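Local coordinates for designed helical repeat protein (Synthetic construct, PDB 5CWD) that has no known biological function but was designed from scratch to fold into a helical repeat array braced by disulfide bonds, at residues C11-A14 with A15-A19; A19-D23 with E24-K28; R92-C95 with E96-R100; V110-I113 with A114-C118; E153-A156 with K157-C160. One frame throughout, in Å; residues are numbered along the deposited sequence.

The five contacts are local ones, four within single helices and one round a turn, and they sample the designed array from its N-terminal to its C-terminal part. Interactions 1 and 2 share Ala19: helix 4-20 carries 11-19, and the chain then turns within 19-28 into helix 24-40, where Ala18 CB packs 3.7 Å from Ala27 CA. Interactions 3 and 4 lie on consecutive helices joined by the disulfide between Cys95 SG and Cys118 SG, 2.0 Å long. Interaction 4 also touches interaction 5, through Ala111 CB and Ala159 CA at 4.2 Å. Interactions 2 and 5 lie on opposite sides of the chain's centre, their own centres about 31 Å apart.

Interaction 1: C11-A14 with A15-A19; sequences CEKA and ARKAA
Lys13 and Lys17 sit one turn apart on the outer side of helix 4-20, the first helix of this designed repeat protein. The backbone bonds are those of a regular alpha-helix: Ala15, Arg16, Lys17 and Ala18 each donate N-H to the carbonyl oxygen four residues back. The bond from Arg16 N to Glu12 O is 2.8 Å long and nearly straight, at 170°.

Among charged groups, the two lysines run alongside each other and point the same way. Lys13 has CG anti to its N (chi1 -177°), whereas CG of Lys17 lies beside its own N; both chains are extended beyond CG, which brings the tips together with NZ to NZ 3.9 Å apart. The like charges probably repel mildly, at a surface where crystal neighbours also touch. Arg16 turns to another helix, its NH2 forming a salt bridge with Glu62.

Apolar packing falls to the alanines. Ala14 and Ala15 meet Phe52 of helix 45-63, and Ala14 and Ala18 touch helix 24-40, to which the Cys11-Cys34 disulfide ties this one. Along the lysine pair, the nearest side-chain atoms are Lys13 CE and Lys17 NZ, 3.5 Å apart.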
loop_
_atom_site.group_PDB
_atom_site.type_symbol
_atom_site.label_atom_id
_atom_site.label_comp_id
_atom_site.label_asym_id
_atom_site.label_seq_id
_atom_site.Cartn_x
_atom_site.Cartn_y
_atom_site.Cartn_z
ATOM N N CYS A 11 -4.146 -4.405 13.369
ATOM C CA CYS A 11 -4.336 -3.600 12.172
ATOM C C CYS A 11 -3.930 -4.362 10.917
ATOM O O CYS A 11 -4.625 -4.304 9.899
ATOM C CB CYS A 11 -3.548 -2.297 12.276
ATOM S SG CYS A 11 -4.221 -1.150 13.500
ATOM N N GLU A 12 -2.811 -5.076 10.983
ATOM C CA GLU A 12 -2.368 -5.868 9.836
ATOM C C GLU A 12 -3.333 -7.017 9.539
ATOM O O GLU A 12 -3.750 -7.215 8.391
ATOM C CB GLU A 12 -0.962 -6.417 10.075
ATOM C CG GLU A 12 -0.479 -7.342 8.956
ATOM C CD GLU A 12 0.969 -7.115 8.549
ATOM O OE1 GLU A 12 1.644 -6.242 9.135
ATOM O OE2 GLU A 12 1.431 -7.817 7.624
ATOM N N LYS A 13 -3.676 -7.775 10.574
ATOM C CA LYS A 13 -4.634 -8.862 10.439
ATOM C C LYS A 13 -5.951 -8.337 9.882
ATOM O O LYS A 13 -6.534 -8.920 8.967
ATOM C CB LYS A 13 -4.857 -9.538 11.790
ATOM C CG LYS A 13 -5.781 -10.742 11.755
ATOM C CD LYS A 13 -6.017 -11.278 13.157
ATOM C CE LYS A 13 -7.008 -12.426 13.162
ATOM N NZ LYS A 13 -7.291 -12.903 14.545
ATOM N N ALA A 14 -6.408 -7.222 10.438
ATOM C CA ALA A 14 -7.635 -6.583 9.988
ATOM C C ALA A 14 -7.513 -6.169 8.527
ATOM O O ALA A 14 -8.450 -6.342 7.744
ATOM C CB ALA A 14 -7.954 -5.378 10.859
ATOM N N ALA A 15 -6.356 -5.624 8.163
ATOM C CA ALA A 15 -6.102 -5.230 6.780
ATOM C C ALA A 15 -6.220 -6.427 5.849
ATOM O O ALA A 15 -6.914 -6.366 4.834
ATOM C CB ALA A 15 -4.731 -4.592 6.647
ATOM N N ARG A 16 -5.539 -7.515 6.196
ATOM C CA ARG A 16 -5.633 -8.733 5.400
ATOM C C ARG A 16 -7.083 -9.201 5.299
ATOM O O ARG A 16 -7.573 -9.484 4.204
ATOM C CB ARG A 16 -4.756 -9.838 5.993
ATOM C CG ARG A 16 -3.280 -9.690 5.654
ATOM C CD ARG A 16 -2.556 -11.026 5.708
ATOM N NE ARG A 16 -1.186 -10.930 5.205
ATOM C CZ ARG A 16 -0.849 -10.967 3.917
ATOM N NH1 ARG A 16 -1.780 -11.094 2.980
ATOM N NH2 ARG A 16 0.425 -10.872 3.563
ATOM N N LYS A 17 -7.769 -9.265 6.436
ATOM C CA LYS A 17 -9.169 -9.679 6.454
ATOM C C LYS A 17 -10.034 -8.763 5.593
ATOM O O LYS A 17 -10.996 -9.211 4.969
ATOM C CB LYS A 17 -9.709 -9.704 7.884
ATOM C CG LYS A 17 -9.381 -10.975 8.655
ATOM C CD LYS A 17 -10.001 -10.948 10.046
ATOM C CE LYS A 17 -9.782 -12.257 10.779
ATOM N NZ LYS A 17 -10.353 -12.219 12.155
ATOM N N ALA A 18 -9.691 -7.480 5.568
ATOM C CA ALA A 18 -10.409 -6.517 4.740
ATOM C C ALA A 18 -10.080 -6.710 3.261
ATOM O O ALA A 18 -10.939 -6.527 2.400
ATOM C CB ALA A 18 -10.081 -5.103 5.175
ATOM N N ALA A 19 -8.832 -7.073 2.975
ATOM C CA ALA A 19 -8.398 -7.310 1.599
ATOM C C ALA A 19 -9.011 -8.586 1.024
ATOM O O ALA A 19 -9.389 -8.625 -0.147
ATOM C CB ALA A 19 -6.881 -7.384 1.533
#

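Interaction 2: A19-D23 with E24-K28; sequences AESND and EEVAK
Asp23 leans over Glu25 and Val26 at the tight turn of a helical hairpin, where helix 4-20 ends and the chain reverses into helix 24-40. Ser21 is the first residue to leave helical backbone angles. Asp23 then leads into the next helix, and its side chain lies over the residues that follow it.

Taken from the base, CB of Asp23 is 4.0 Å from CG2 of Val26. CG stands anti to the backbone N (chi1 -178°), a rotation that swings the carboxylate forward over the start of the following helix. At the tip the two oxygens go to different neighbours: OD1 is 3.0 Å from Glu24 N, while OD2 rests against carbon, 3.5 Å from Glu25 CB and 3.8 Å from Val26 CG2. The carboxylates of Asp23 and Glu25 are turned 45° apart. With Glu24 also close by, the neighbouring acids would probably make full ionisation of each less favourable. Part of the negative charge is answered by Lys28, whose NZ makes a 2.8 Å salt bridge to Glu25 OE2 one turn on.

Across the hairpin Val26 faces Ser21. The serine hydroxyl has its strongest partner in the preceding helix, a hydrogen bond with Ala18 O. Ala19 and Asn22 touch Val68 and Ile71 of helix 66-83, which lies alongside. The valine methyl CG1 meets Ser21 at OG, 3.2 Å away, and at CB, 3.9 Å away.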
loop_
_atom_site.group_PDB
_atom_site.type_symbol
_atom_site.label_atom_id
_atom_site.label_comp_id
_atom_site.label_asym_id
_atom_site.label_seq_id
_atom_site.Cartn_x
_atom_site.Cartn_y
_atom_site.Cartn_z
ATOM N N ALA A 19 -8.832 -7.073 2.975
ATOM C CA ALA A 19 -8.398 -7.310 1.599
ATOM C C ALA A 19 -9.011 -8.586 1.024
ATOM O O ALA A 19 -9.389 -8.625 -0.147
ATOM C CB ALA A 19 -6.881 -7.384 1.533
ATOM N N GLU A 20 -9.097 -9.628 1.846
ATOM C CA GLU A 20 -9.675 -10.897 1.414
ATOM C C GLU A 20 -11.147 -10.754 1.030
ATOM O O GLU A 20 -11.596 -11.330 0.039
ATOM C CB GLU A 20 -9.527 -11.946 2.515
ATOM C CG GLU A 20 -8.093 -12.400 2.743
ATOM C CD GLU A 20 -7.964 -13.388 3.888
ATOM O OE1 GLU A 20 -8.969 -13.618 4.594
ATOM O OE2 GLU A 20 -6.856 -13.935 4.081
ATOM N N SER A 21 -11.893 -9.989 1.818
ATOM C CA SER A 21 -13.311 -9.769 1.554
ATOM C C SER A 21 -13.506 -8.703 0.485
ATOM O O SER A 21 -12.702 -7.784 0.370
ATOM C CB SER A 21 -14.038 -9.355 2.836
ATOM O OG SER A 21 -13.606 -8.079 3.283
ATOM N N ASN A 22 -14.581 -8.827 -0.287
ATOM C CA ASN A 22 -14.899 -7.843 -1.319
ATOM C C ASN A 22 -15.942 -6.842 -0.836
ATOM O O ASN A 22 -16.063 -5.754 -1.393
ATOM C CB ASN A 22 -15.388 -8.526 -2.600
ATOM C CG ASN A 22 -16.098 -9.835 -2.334
ATOM O OD1 ASN A 22 -17.303 -9.865 -2.087
ATOM N ND2 ASN A 22 -15.348 -10.930 -2.381
ATOM N N ASP A 23 -16.695 -7.211 0.196
ATOM C CA ASP A 23 -17.661 -6.293 0.793
ATOM C C ASP A 23 -16.939 -5.190 1.565
ATOM O O ASP A 23 -15.994 -5.456 2.306
ATOM C CB ASP A 23 -18.624 -7.042 1.716
ATOM C CG ASP A 23 -19.686 -6.133 2.315
ATOM O OD1 ASP A 23 -20.140 -5.199 1.618
ATOM O OD2 ASP A 23 -20.070 -6.351 3.483
ATOM N N GLU A 24 -17.396 -3.954 1.388
ATOM C CA GLU A 24 -16.748 -2.798 1.998
ATOM C C GLU A 24 -17.017 -2.697 3.497
ATOM O O GLU A 24 -16.134 -2.318 4.267
ATOM C CB GLU A 24 -17.206 -1.514 1.301
ATOM C CG GLU A 24 -16.323 -1.099 0.133
ATOM C CD GLU A 24 -16.062 -2.233 -0.841
ATOM O OE1 GLU A 24 -15.018 -2.203 -1.528
ATOM O OE2 GLU A 24 -16.902 -3.153 -0.924
ATOM N N GLU A 25 -18.236 -3.039 3.904
ATOM C CA GLU A 25 -18.636 -2.942 5.305
ATOM C C GLU A 25 -17.672 -3.723 6.189
ATOM O O GLU A 25 -17.365 -3.317 7.314
ATOM C CB GLU A 25 -20.066 -3.455 5.491
ATOM C CG GLU A 25 -21.075 -2.791 4.565
ATOM C CD GLU A 25 -20.984 -1.275 4.593
ATOM O OE1 GLU A 25 -21.038 -0.695 5.700
ATOM O OE2 GLU A 25 -20.847 -0.664 3.509
ATOM N N VAL A 26 -17.185 -4.841 5.661
ATOM C CA VAL A 26 -16.188 -5.645 6.350
ATOM C C VAL A 26 -14.917 -4.828 6.561
ATOM O O VAL A 26 -14.347 -4.818 7.654
ATOM C CB VAL A 26 -15.860 -6.928 5.559
ATOM C CG1 VAL A 26 -14.802 -7.757 6.279
ATOM C CG2 VAL A 26 -17.123 -7.751 5.341
ATOM N N ALA A 27 -14.486 -4.137 5.510
ATOM C CA ALA A 27 -13.284 -3.318 5.569
ATOM C C ALA A 27 -13.462 -2.165 6.553
ATOM O O ALA A 27 -12.570 -1.877 7.354
ATOM C CB ALA A 27 -12.935 -2.790 4.186
ATOM N N LYS A 28 -14.615 -1.508 6.487
ATOM C CA LYS A 28 -14.925 -0.417 7.407
ATOM C C LYS A 28 -14.881 -0.914 8.845
ATOM O O LYS A 28 -14.254 -0.295 9.709
ATOM C CB LYS A 28 -16.299 0.180 7.099
ATOM C CG LYS A 28 -16.432 0.741 5.689
ATOM C CD LYS A 28 -17.861 1.171 5.383
ATOM C CE LYS A 28 -18.038 1.521 3.912
ATOM N NZ LYS A 28 -19.469 1.723 3.549
#

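Interaction 3: R92-C95 with E96-R100; sequences RSFC and EAAAR
Glu96, Ala97, Ala98 and Ala99 donate their N-H groups to the carbonyl oxygens of Arg92, Ser93, Phe94 and Cys95 in unbroken alpha-helical order, the bond from Glu96 N to Arg92 O being almost straight at 175°.

On one side of the helix Glu96 reaches back across Arg92. With CG placed beside the backbone N (chi1 -68°) and the rest of the chain extended, its OE2 comes to 3.5 Å from Arg92 CG and 3.7 Å from Arg92 CD. The charged ends do not meet: Arg92 is bent at chi3, and its NH1 stays 5.0 Å from Glu96 OE2, the two flat groups inclined by 55°. The carboxylate thus touches the aliphatic stem of the arginine, and any attraction between the charges acts over a gap. Putting an alanine at Glu96 removes the carboxylate, and the stem of Arg92 would probably lose its cover on this side and its guanidinium a nearby opposite charge. One turn further on, the guanidinium of Arg100 folds back so that one face lies over the backbone at Glu96 and Ala97. On the buried side the Phe94 ring meets the methyl of Ala98 obliquely, CD1 to CB 4.5 Å.

This part of helix 87-105 lies near the middle of the chain. The Phe94 ring fits between helices 66-83 and 108-125 and also touches Ala57 of helix 45-63. Ala99 packs on Phe136 and Ala139 of helix 129-147, and the disulfide from Cys95 to Cys118 clamps the helix to its successor, 108-125.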
loop_
_atom_site.group_PDB
_atom_site.type_symbol
_atom_site.label_atom_id
_atom_site.label_comp_id
_atom_site.label_asym_id
_atom_site.label_seq_id
_atom_site.Cartn_x
_atom_site.Cartn_y
_atom_site.Cartn_z
ATOM N N ARG A 92 0.534 7.617 -0.236
ATOM C CA ARG A 92 1.987 7.535 -0.353
ATOM C C ARG A 92 2.526 6.303 0.365
ATOM O O ARG A 92 3.300 5.527 -0.208
ATOM C CB ARG A 92 2.649 8.792 0.209
ATOM C CG ARG A 92 4.158 8.839 -0.002
ATOM C CD ARG A 92 4.782 10.065 0.646
ATOM N NE ARG A 92 4.145 11.301 0.201
ATOM C CZ ARG A 92 4.308 11.836 -1.006
ATOM N NH1 ARG A 92 5.083 11.240 -1.904
ATOM N NH2 ARG A 92 3.688 12.966 -1.317
ATOM N N SER A 93 2.120 6.128 1.619
ATOM C CA SER A 93 2.570 4.984 2.408
ATOM C C SER A 93 2.175 3.675 1.729
ATOM O O SER A 93 2.988 2.752 1.611
ATOM C CB SER A 93 1.991 5.041 3.823
ATOM O OG SER A 93 0.574 5.022 3.796
ATOM N N PHE A 94 0.925 3.610 1.281
ATOM C CA PHE A 94 0.422 2.454 0.550
ATOM C C PHE A 94 1.299 2.150 -0.660
ATOM O O PHE A 94 1.746 1.015 -0.842
ATOM C CB PHE A 94 -1.019 2.702 0.103
ATOM C CG PHE A 94 -1.723 1.472 -0.405
ATOM C CD1 PHE A 94 -1.386 0.915 -1.627
ATOM C CD2 PHE A 94 -2.731 0.881 0.339
ATOM C CE1 PHE A 94 -2.037 -0.207 -2.092
ATOM C CE2 PHE A 94 -3.384 -0.244 -0.124
ATOM C CZ PHE A 94 -3.038 -0.788 -1.340
ATOM N N CYS A 95 1.536 3.167 -1.484
ATOM C CA CYS A 95 2.350 3.007 -2.685
ATOM C C CYS A 95 3.760 2.528 -2.364
ATOM O O CYS A 95 4.243 1.565 -2.960
ATOM C CB CYS A 95 2.423 4.322 -3.459
ATOM S SG CYS A 95 0.881 4.775 -4.277
ATOM N N GLU A 96 4.419 3.204 -1.429
ATOM C CA GLU A 96 5.772 2.822 -1.036
ATOM C C GLU A 96 5.817 1.375 -0.532
ATOM O O GLU A 96 6.639 0.574 -0.994
ATOM C CB GLU A 96 6.303 3.784 0.029
ATOM C CG GLU A 96 6.550 5.197 -0.500
ATOM C CD GLU A 96 6.917 6.190 0.591
ATOM O OE1 GLU A 96 6.848 5.829 1.786
ATOM O OE2 GLU A 96 7.277 7.337 0.248
ATOM N N ALA A 97 4.925 1.038 0.398
ATOM C CA ALA A 97 4.857 -0.323 0.926
ATOM C C ALA A 97 4.591 -1.328 -0.193
ATOM O O ALA A 97 5.167 -2.419 -0.218
ATOM C CB ALA A 97 3.782 -0.423 1.991
ATOM N N ALA A 98 3.715 -0.949 -1.118
ATOM C CA ALA A 98 3.403 -1.791 -2.266
ATOM C C ALA A 98 4.639 -2.018 -3.124
ATOM O O ALA A 98 4.908 -3.137 -3.556
ATOM C CB ALA A 98 2.297 -1.164 -3.094
ATOM N N ALA A 99 5.385 -0.948 -3.375
ATOM C CA ALA A 99 6.600 -1.040 -4.169
ATOM C C ALA A 99 7.608 -1.941 -3.476
ATOM O O ALA A 99 8.244 -2.778 -4.115
ATOM C CB ALA A 99 7.193 0.335 -4.400
ATOM N N ARG A 100 7.755 -1.764 -2.168
ATOM C CA ARG A 100 8.676 -2.591 -1.397
ATOM C C ARG A 100 8.286 -4.061 -1.468
ATOM O O ARG A 100 9.119 -4.915 -1.772
ATOM C CB ARG A 100 8.727 -2.128 0.059
ATOM C CG ARG A 100 9.514 -0.840 0.252
ATOM C CD ARG A 100 9.782 -0.550 1.716
ATOM N NE ARG A 100 8.603 -0.024 2.399
ATOM C CZ ARG A 100 8.247 1.257 2.409
ATOM N NH1 ARG A 100 8.973 2.166 1.764
ATOM N NH2 ARG A 100 7.158 1.633 3.064
#

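Interaction 4: V110-I113 with A114-C118; sequences VAKI and AAKAC
Helix 108-125 of the repeat array runs as regular alpha-helix from Val110 to Cys118, about two and a half turns, with Lys112 and Lys116 paired along its more exposed side. Ala114, Ala115, Lys116 and Ala117 each donate N-H to the carbonyl four residues before. The straightest of these bonds runs from Lys116 N to Lys112 O, 2.9 Å long with an angle of 172° at the hydrogen.

The two lysines lie side by side and point the same way, yet their shapes differ. Lys112 is fully extended, while Lys116 is bent at chi3 (-75°), which brings its CE alongside the neighbouring chain, 3.8 Å from Lys112 CE and 4.2 Å from Lys112 CG. A second bend at chi4 (-78°) then sets Lys116 NZ 3.5 Å from Lys112 CE. The ammonium groups remain 4.4 Å apart, NZ to NZ. That of Lys116 has a partner of its own in Gln166 of helix 150-167, whose OE1 accepts a hydrogen bond from it; this probably helps the like charges tolerate one another.

The alanines at 111, 114, 115 and 117 present only methyls to the neighbouring helices. Ala114 meets Ala102 and Phe136, Ala117 meets Phe94, and Ala115 rests on Val163. Ile113, the bulkiest apolar residue here, turns to Glu66 of helix 66-83, and Cys118 touches Phe136. Beneath this packing the alanine methyls border the helical backbone: Ala114 CB is 3.3 Å from Val110 O, and Ala117 CB is 3.2 Å from Ile113 O.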
loop_
_atom_site.group_PDB
_atom_site.type_symbol
_atom_site.label_atom_id
_atom_site.label_comp_id
_atom_site.label_asym_id
_atom_site.label_seq_id
_atom_site.Cartn_x
_atom_site.Cartn_y
_atom_site.Cartn_z
ATOM N N VAL A 110 3.299 -9.385 -9.823
ATOM C CA VAL A 110 3.128 -8.698 -8.554
ATOM C C VAL A 110 3.460 -7.220 -8.710
ATOM O O VAL A 110 2.816 -6.370 -8.100
ATOM C CB VAL A 110 4.022 -9.322 -7.454
ATOM C CG1 VAL A 110 3.891 -8.559 -6.140
ATOM C CG2 VAL A 110 3.666 -10.787 -7.246
ATOM N N ALA A 111 4.457 -6.919 -9.537
ATOM C CA ALA A 111 4.870 -5.537 -9.769
ATOM C C ALA A 111 3.769 -4.752 -10.476
ATOM O O ALA A 111 3.458 -3.620 -10.094
ATOM C CB ALA A 111 6.155 -5.493 -10.580
ATOM N N LYS A 112 3.186 -5.350 -11.510
ATOM C CA LYS A 112 2.067 -4.735 -12.212
ATOM C C LYS A 112 0.898 -4.528 -11.254
ATOM O O LYS A 112 0.290 -3.453 -11.223
ATOM C CB LYS A 112 1.637 -5.596 -13.400
ATOM C CG LYS A 112 0.445 -5.049 -14.168
ATOM C CD LYS A 112 0.143 -5.896 -15.387
ATOM C CE LYS A 112 -1.098 -5.402 -16.110
ATOM N NZ LYS A 112 -1.403 -6.228 -17.309
ATOM N N ILE A 113 0.597 -5.564 -10.474
ATOM C CA ILE A 113 -0.444 -5.482 -9.452
ATOM C C ILE A 113 -0.169 -4.310 -8.513
ATOM O O ILE A 113 -1.062 -3.511 -8.223
ATOM C CB ILE A 113 -0.540 -6.793 -8.623
ATOM C CG1 ILE A 113 -0.906 -7.984 -9.517
ATOM C CG2 ILE A 113 -1.554 -6.656 -7.484
ATOM C CD1 ILE A 113 -2.267 -7.893 -10.185
ATOM N N ALA A 114 1.074 -4.212 -8.048
ATOM C CA ALA A 114 1.469 -3.170 -7.106
ATOM C C ALA A 114 1.305 -1.791 -7.726
ATOM O O ALA A 114 0.741 -0.890 -7.110
ATOM C CB ALA A 114 2.906 -3.380 -6.654
ATOM N N ALA A 115 1.803 -1.634 -8.946
ATOM C CA ALA A 115 1.688 -0.371 -9.661
ATOM C C ALA A 115 0.225 0.038 -9.797
ATOM O O ALA A 115 -0.170 1.147 -9.408
ATOM C CB ALA A 115 2.336 -0.481 -11.025
ATOM N N LYS A 116 -0.575 -0.872 -10.346
ATOM C CA LYS A 116 -1.995 -0.618 -10.547
ATOM C C LYS A 116 -2.636 -0.225 -9.221
ATOM O O LYS A 116 -3.360 0.770 -9.135
ATOM C CB LYS A 116 -2.684 -1.853 -11.136
ATOM C CG LYS A 116 -3.713 -1.541 -12.218
ATOM C CD LYS A 116 -4.377 -2.811 -12.753
ATOM C CE LYS A 116 -3.456 -3.609 -13.678
ATOM N NZ LYS A 116 -3.364 -3.020 -15.047
ATOM N N ALA A 117 -2.338 -1.002 -8.184
ATOM C CA ALA A 117 -2.864 -0.750 -6.850
ATOM C C ALA A 117 -2.530 0.662 -6.387
ATOM O O ALA A 117 -3.425 1.466 -6.120
ATOM C CB ALA A 117 -2.314 -1.768 -5.872
ATOM N N CYS A 118 -1.236 0.952 -6.301
ATOM C CA CYS A 118 -0.758 2.272 -5.911
ATOM C C CYS A 118 -1.483 3.379 -6.663
ATOM O O CYS A 118 -2.083 4.269 -6.054
ATOM C CB CYS A 118 0.746 2.380 -6.160
ATOM S SG CYS A 118 1.367 4.069 -6.121
#

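Interaction 5: E153-A156 with K157-C160; sequences EKIA and KKAC
Glu153 opens this turn of helix 150-167 by reaching across Lys157, one turn ahead. The glutamate CG is anti to the backbone N (chi1 -162°) and the lysine CG lies beside its own N, so the two extended chains meet near their ends: Glu153 OE2 lies 3.7 Å from Lys157 CE and 3.8 Å from Lys157 NZ. The second pair is a long salt bridge, probably weak at this exposed surface. A glutamine in place of Glu153 would probably leave the Lys157 ammonium without this opposite charge.

Next, Lys154 accepts the backbone N-H of Lys158, an alpha-helical bond of 2.8 Å between O and N, while its ammonium stays well away from that of Lys158. Ile155 then lays its CD1 methyl 4.3 Å from CD of Lys158, a loose apolar contact with the lysine stem. Last comes Ala156, whose O accepts from Cys160 N at 2.8 Å.

The buried side faces helix 129-147: Ala156 packs on Ala140 and Ala144, Ala159 on Phe136, and Cys160 is bonded through its sulfur to Cys137. Ile155 touches Asn106, in the loop between helices 87-105 and 108-125.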
loop_
_atom_site.group_PDB
_atom_site.type_symbol
_atom_site.label_atom_id
_atom_site.label_comp_id
_atom_site.label_asym_id
_atom_site.label_seq_id
_atom_site.Cartn_x
_atom_site.Cartn_y
_atom_site.Cartn_z
ATOM N N GLU A 153 17.796 -4.434 -7.877
ATOM C CA GLU A 153 17.743 -3.277 -8.760
ATOM C C GLU A 153 17.024 -3.644 -10.052
ATOM O O GLU A 153 16.331 -2.818 -10.650
ATOM C CB GLU A 153 19.153 -2.762 -9.055
ATOM C CG GLU A 153 19.181 -1.340 -9.590
ATOM C CD GLU A 153 20.587 -0.779 -9.708
ATOM O OE1 GLU A 153 21.549 -1.484 -9.337
ATOM O OE2 GLU A 153 20.728 0.372 -10.174
ATOM N N LYS A 154 17.186 -4.895 -10.473
ATOM C CA LYS A 154 16.480 -5.407 -11.645
ATOM C C LYS A 154 14.962 -5.301 -11.501
ATOM O O LYS A 154 14.307 -4.586 -12.264
ATOM C CB LYS A 154 16.873 -6.861 -11.910
ATOM C CG LYS A 154 18.339 -7.044 -12.277
ATOM C CD LYS A 154 18.577 -8.332 -13.048
ATOM C CE LYS A 154 19.987 -8.374 -13.616
ATOM N NZ LYS A 154 20.149 -9.443 -14.638
ATOM N N ILE A 155 14.403 -6.017 -10.528
ATOM C CA ILE A 155 12.959 -5.998 -10.307
ATOM C C ILE A 155 12.492 -4.582 -9.980
ATOM O O ILE A 155 11.370 -4.200 -10.313
ATOM C CB ILE A 155 12.538 -6.971 -9.172
ATOM C CG1 ILE A 155 11.010 -7.035 -9.044
ATOM C CG2 ILE A 155 13.173 -6.584 -7.844
ATOM C CD1 ILE A 155 10.334 -7.806 -10.163
ATOM N N ALA A 156 13.353 -3.802 -9.333
ATOM C CA ALA A 156 13.050 -2.396 -9.094
ATOM C C ALA A 156 12.844 -1.653 -10.415
ATOM O O ALA A 156 11.845 -0.945 -10.598
ATOM C CB ALA A 156 14.157 -1.745 -8.287
ATOM N N LYS A 157 13.788 -1.820 -11.336
ATOM C CA LYS A 157 13.688 -1.188 -12.648
ATOM C C LYS A 157 12.482 -1.713 -13.429
ATOM O O LYS A 157 11.788 -0.944 -14.099
ATOM C CB LYS A 157 14.977 -1.405 -13.439
ATOM C CG LYS A 157 16.133 -0.547 -12.938
ATOM C CD LYS A 157 17.440 -0.855 -13.649
ATOM C CE LYS A 157 18.545 0.087 -13.185
ATOM N NZ LYS A 157 19.853 -0.195 -13.841
ATOM N N LYS A 158 12.228 -3.015 -13.334
ATOM C CA LYS A 158 11.044 -3.597 -13.958
ATOM C C LYS A 158 9.782 -2.947 -13.404
ATOM O O LYS A 158 8.864 -2.593 -14.151
ATOM C CB LYS A 158 10.994 -5.107 -13.729
ATOM C CG LYS A 158 12.089 -5.889 -14.438
ATOM C CD LYS A 158 12.055 -7.358 -14.038
ATOM C CE LYS A 158 13.218 -8.135 -14.633
ATOM N NZ LYS A 158 13.323 -9.502 -14.050
ATOM N N ALA A 159 9.744 -2.793 -12.087
ATOM C CA ALA A 159 8.607 -2.174 -11.423
ATOM C C ALA A 159 8.425 -0.739 -11.909
ATOM O O ALA A 159 7.314 -0.321 -12.252
ATOM C CB ALA A 159 8.793 -2.209 -9.922
ATOM N N CYS A 160 9.522 0.012 -11.942
ATOM C CA CYS A 160 9.493 1.368 -12.479
ATOM C C CYS A 160 8.933 1.398 -13.899
ATOM O O CYS A 160 8.059 2.208 -14.207
ATOM C CB CYS A 160 10.892 1.979 -12.461
ATOM S SG CYS A 160 11.511 2.329 -10.809
#